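Local atomic coordinates of exopolygalacturonate lyase (Vibrio vulnificus, PDB entry 5A29), a protein that probably cleaves polygalacturonate, the backbone of pectin, by metal-assisted beta-elimination as a polysaccharide lyase of family 2, and binds manganese. Residues A85-F90 against I517-E521; S546-H550 against A559-N563. All coordinates share one frame; numbering follows the deposited sequence. Where two conformers were deposited one is given.

Contact 1 of 2, residues A85-F90 against I517-E521; sequences ANQQNF and IDAIE
Asn89 and Asp518 form the direct polar link between 85-90 and 517-521. The contact joins the N-terminal end of helix 88-101 to the loop between strand 514-516 and helix 521-532. Asn89 N donates to Asp518 OD1 at 2.8 Å. The bond is bent, with 140° at the hydrogen, and it meets the syn side of the carboxylate, 28° out of its plane. This puts the acid at the start of the helix, where Gln87 is at the N-cap position. The Asn86 carbonyl O stands almost straight above the carboxylate carbon, 3.0 Å from Asp518 CG; this is a contact, not a hydrogen bond. The Asn89 side chain passes Asp518 at about a right angle, and its ND2 has a weak bond to Gly545 O.

Two waters add to the link. One donates to Asp518 OD2 at 2.6 Å and to Ala85 O, and accepts from Gln88 N. The other joins Asn89 O to Ala519 O.

The apolar part centres on Ile517. Its CD1 lies 3.7 Å from Gln87 CG and 4.2 Å from Phe90 CB. Phe90 CB also touches Ile517 O at 3.2 Å. The Phe90 side chain also touches Val43 and Leu44 of helix 27-46. Gln87 NE2 is held by Leu57 O and Asp59.

The N-H at the helix start and the water would probably favour the ionised carboxylate, although the Asn86 carbonyl O close over it would work against this.

Contact 2 of 2, residues S546-H550 against A559-N563; sequences SGYIH and AYDTN
Asp561 OD1 accepts from Ile549 N at 2.8 Å, with 157° at the hydrogen. The donor comes from above the carboxylate plane. Thr562 N adds a weak bond to the same oxygen. The setting is an antiparallel hairpin, in which His550 and Tyr560 form a non-hydrogen-bonded pair and Tyr560 then stands at the N-cap position of helix 561-564. The backbone answers in the other direction: Asp561 N donates to Ile549 O at 3.0 Å. Asp561 OD2 takes a bond from a water that also reaches Gly547 O weakly.

Tyr548, His550 and Tyr560 make an aromatic cluster. The His550 and Tyr560 rings form an offset stack with centroids 4.1 Å apart and planes at 0°. Tyr548 lies beside Tyr560 and points the same way; its CD2 meets the edge of the Tyr560 ring.

The cluster borders the manganese site, and two of its residues bond to metal ligands, consistent with a second-shell place. Tyr548 OH bonds to Glu154. The His550 backbone O bonds to His133 ND1, and the two imidazoles also meet. Asn558 OD1 holds His550 NE2. Tyr560 OH sits over the centre of the His550 imidazole, 3.5 Å from His550 CE1.

In the fold
Contacts 1 and 2 are both mainly buried and adjoin each other, with centres about 13 Å apart. They touch through Asn86, whose OD1 lies 3.2 Å from Gly547 CA. Contact 1 joins distant parts of the chain, tying the start of helix 88-101 to the loop before helix 521-532. Contact 2 is local, folding a C-terminal hairpin onto itself. Each has an aspartate carboxylate near a helix start. In contact 1 the acid comes from more than 400 residues away; in contact 2 it is the first residue of the helix it adjoins. Stacked aromatics set contact 2 apart, and it adjoins the manganese ligands. Contact 1 stands farther from them and has aliphatic packing instead.

Contact 1 of 2, residues A85-F90 against I517-E521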
# COMPACT_ATOMS: atom_id res chain seq x y z
N ALA A 85 -1.25 12.39 -4.63
CA ALA A 85 -1.41 11.06 -3.99
C ALA A 85 -0.26 10.06 -4.41
O ALA A 85 -0.03 9.05 -3.74
CB ALA A 85 -2.77 10.46 -4.36
N ASN A 86 0.41 10.36 -5.53
CA ASN A 86 1.51 9.54 -6.07
C ASN A 86 2.91 10.12 -5.71
O ASN A 86 3.89 9.82 -6.41
CB ASN A 86 1.40 9.49 -7.63
CG ASN A 86 0.10 8.82 -8.11
OD1 ASN A 86 -0.62 8.23 -7.31
ND2 ASN A 86 -0.20 8.92 -9.40
N GLN A 87 2.97 11.04 -4.75
CA GLN A 87 4.22 11.75 -4.43
C GLN A 87 4.49 11.70 -2.96
O GLN A 87 5.43 12.32 -2.49
CB GLN A 87 4.11 13.22 -4.85
CG GLN A 87 3.82 13.31 -6.36
CD GLN A 87 3.58 14.75 -6.81
OE1 GLN A 87 3.75 15.70 -6.04
NE2 GLN A 87 3.14 14.91 -8.04
N GLN A 88 3.70 10.92 -2.21
CA GLN A 88 3.91 10.90 -0.74
C GLN A 88 5.27 10.31 -0.37
O GLN A 88 5.85 10.69 0.67
CB GLN A 88 2.74 10.16 -0.03
CG GLN A 88 1.35 10.75 -0.42
CD GLN A 88 1.18 12.14 0.20
OE1 GLN A 88 1.29 12.28 1.41
NE2 GLN A 88 1.02 13.18 -0.64
N ASN A 89 5.73 9.33 -1.15
CA ASN A 89 7.03 8.75 -0.83
C ASN A 89 8.19 9.69 -1.14
O ASN A 89 9.22 9.59 -0.52
CB ASN A 89 7.24 7.42 -1.48
CG ASN A 89 6.32 6.41 -0.92
OD1 ASN A 89 6.26 6.23 0.32
ND2 ASN A 89 5.63 5.69 -1.81
N PHE A 90 7.99 10.57 -2.11
CA PHE A 90 8.98 11.63 -2.34
C PHE A 90 9.03 12.65 -1.21
O PHE A 90 10.13 13.07 -0.81
CB PHE A 90 8.76 12.30 -3.71
CG PHE A 90 9.88 13.25 -4.10
CD1 PHE A 90 11.13 12.72 -4.49
CD2 PHE A 90 9.73 14.63 -3.97
CE1 PHE A 90 12.19 13.59 -4.81
CE2 PHE A 90 10.76 15.50 -4.30
CZ PHE A 90 12.00 14.97 -4.70
N ILE A 517 8.35 9.48 -9.48
CA ILE A 517 8.97 10.07 -8.31
C ILE A 517 8.44 9.49 -6.98
O ILE A 517 8.85 9.92 -5.90
CB ILE A 517 8.82 11.61 -8.24
CG1 ILE A 517 7.37 12.07 -7.92
CG2 ILE A 517 9.26 12.25 -9.55
CD1 ILE A 517 7.37 13.53 -7.50
N ASP A 518 7.59 8.48 -7.07
CA ASP A 518 7.23 7.76 -5.82
C ASP A 518 8.10 6.55 -5.54
O ASP A 518 7.82 5.78 -4.67
CB ASP A 518 5.76 7.31 -5.88
CG ASP A 518 4.98 7.66 -4.57
OD1 ASP A 518 5.39 8.65 -3.89
OD2 ASP A 518 3.93 6.99 -4.30
N ALA A 519 9.22 6.41 -6.26
CA ALA A 519 10.18 5.31 -6.01
C ALA A 519 10.53 5.22 -4.48
O ALA A 519 10.75 6.23 -3.79
CB ALA A 519 11.46 5.60 -6.82
N ILE A 520 10.66 4.01 -4.00
CA ILE A 520 10.97 3.89 -2.55
C ILE A 520 12.45 3.61 -2.28
O ILE A 520 12.89 3.63 -1.14
CB ILE A 520 10.14 2.79 -1.92
CG1 ILE A 520 10.44 1.48 -2.63
CG2 ILE A 520 8.65 3.17 -1.96
CD1 ILE A 520 9.99 0.31 -1.85
N GLU A 521 13.24 3.35 -3.32
CA GLU A 521 14.70 3.16 -3.12
C GLU A 521 15.30 4.31 -2.28
O GLU A 521 16.09 4.02 -1.38
CB GLU A 521 15.45 3.11 -4.48
CG GLU A 521 15.26 1.79 -5.22
CD GLU A 521 13.96 1.73 -6.10
OE1 GLU A 521 13.12 2.65 -6.06
OE2 GLU A 521 13.76 0.70 -6.77
O HOH W 1 2.34 8.27 -2.74
O HOH W 2 11.23 7.28 -1.25

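Contact 2 of 2, residues S546-H550 against A559-N563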
# COMPACT_ATOMS: atom_id res chain seq x y z
N SER A 546 1.03 3.17 -2.06
CA SER A 546 1.46 3.47 -3.42
C SER A 546 0.24 4.05 -4.15
O SER A 546 -0.92 3.92 -3.66
CB SER A 546 1.93 2.21 -4.16
OG SER A 546 0.79 1.29 -4.21
N GLY A 547 0.47 4.58 -5.34
CA GLY A 547 -0.62 5.24 -6.08
C GLY A 547 -0.64 4.79 -7.54
O GLY A 547 0.19 3.97 -7.95
N TYR A 548 -1.67 5.23 -8.29
CA TYR A 548 -1.86 4.86 -9.70
C TYR A 548 -2.96 5.85 -10.20
O TYR A 548 -3.56 6.61 -9.37
CB TYR A 548 -2.32 3.39 -9.94
CG TYR A 548 -3.66 3.14 -9.29
CD1 TYR A 548 -3.73 2.80 -7.93
CD2 TYR A 548 -4.89 3.41 -9.98
CE1 TYR A 548 -4.95 2.63 -7.27
CE2 TYR A 548 -6.12 3.30 -9.32
CZ TYR A 548 -6.14 2.90 -7.96
OH TYR A 548 -7.35 2.71 -7.29
N ILE A 549 -3.13 5.90 -11.53
CA ILE A 549 -4.19 6.70 -12.15
C ILE A 549 -4.89 5.76 -13.11
O ILE A 549 -4.23 5.00 -13.82
CB ILE A 549 -3.61 7.94 -12.90
CG1 ILE A 549 -2.76 8.74 -11.90
CG2 ILE A 549 -4.74 8.84 -13.51
CD1 ILE A 549 -2.12 10.01 -12.46
N HIS A 550 -6.22 5.81 -13.11
CA HIS A 550 -7.01 4.89 -13.88
C HIS A 550 -8.04 5.70 -14.71
O HIS A 550 -8.78 6.52 -14.15
CB HIS A 550 -7.76 3.99 -12.91
CG HIS A 550 -8.53 2.90 -13.58
ND1 HIS A 550 -9.71 2.39 -13.05
CD2 HIS A 550 -8.33 2.25 -14.74
CE1 HIS A 550 -10.18 1.46 -13.87
NE2 HIS A 550 -9.35 1.35 -14.90
N ALA A 559 -7.48 1.74 -18.54
CA ALA A 559 -6.01 1.82 -18.54
C ALA A 559 -5.46 2.38 -17.24
O ALA A 559 -6.03 3.31 -16.68
CB ALA A 559 -5.53 2.70 -19.70
N TYR A 560 -4.29 1.89 -16.84
CA TYR A 560 -3.59 2.47 -15.65
C TYR A 560 -2.25 3.11 -16.13
O TYR A 560 -1.53 2.49 -16.94
CB TYR A 560 -3.21 1.31 -14.67
CG TYR A 560 -4.43 0.66 -14.10
CD1 TYR A 560 -5.12 -0.35 -14.79
CD2 TYR A 560 -4.98 1.13 -12.90
CE1 TYR A 560 -6.31 -0.88 -14.28
CE2 TYR A 560 -6.14 0.57 -12.37
CZ TYR A 560 -6.80 -0.42 -13.06
OH TYR A 560 -7.95 -0.93 -12.50
N ASP A 561 -1.90 4.23 -15.53
CA ASP A 561 -0.55 4.82 -15.76
C ASP A 561 0.63 3.85 -15.48
O ASP A 561 1.65 3.83 -16.22
CB ASP A 561 -0.37 6.12 -14.99
CG ASP A 561 -0.41 5.93 -13.45
OD1 ASP A 561 -0.92 4.91 -12.99
OD2 ASP A 561 0.05 6.83 -12.68
N THR A 562 0.42 2.98 -14.50
CA THR A 562 1.33 1.90 -14.16
C THR A 562 1.81 1.16 -15.38
O THR A 562 2.97 0.84 -15.49
CB THR A 562 0.58 0.89 -13.24
OG1 THR A 562 -0.11 1.67 -12.24
CG2 THR A 562 1.55 0.00 -12.50
N ASN A 563 0.90 0.88 -16.32
CA ASN A 563 1.28 0.19 -17.51
C ASN A 563 1.53 1.17 -18.65
O ASN A 563 2.58 1.13 -19.27
CB ASN A 563 0.18 -0.76 -17.93
CG ASN A 563 0.57 -1.56 -19.13
OD1 ASN A 563 1.50 -2.38 -19.07
ND2 ASN A 563 -0.10 -1.32 -20.26
O HOH W 3 1.38 5.88 -10.59
O HOH W 4 1.50 3.13 -10.90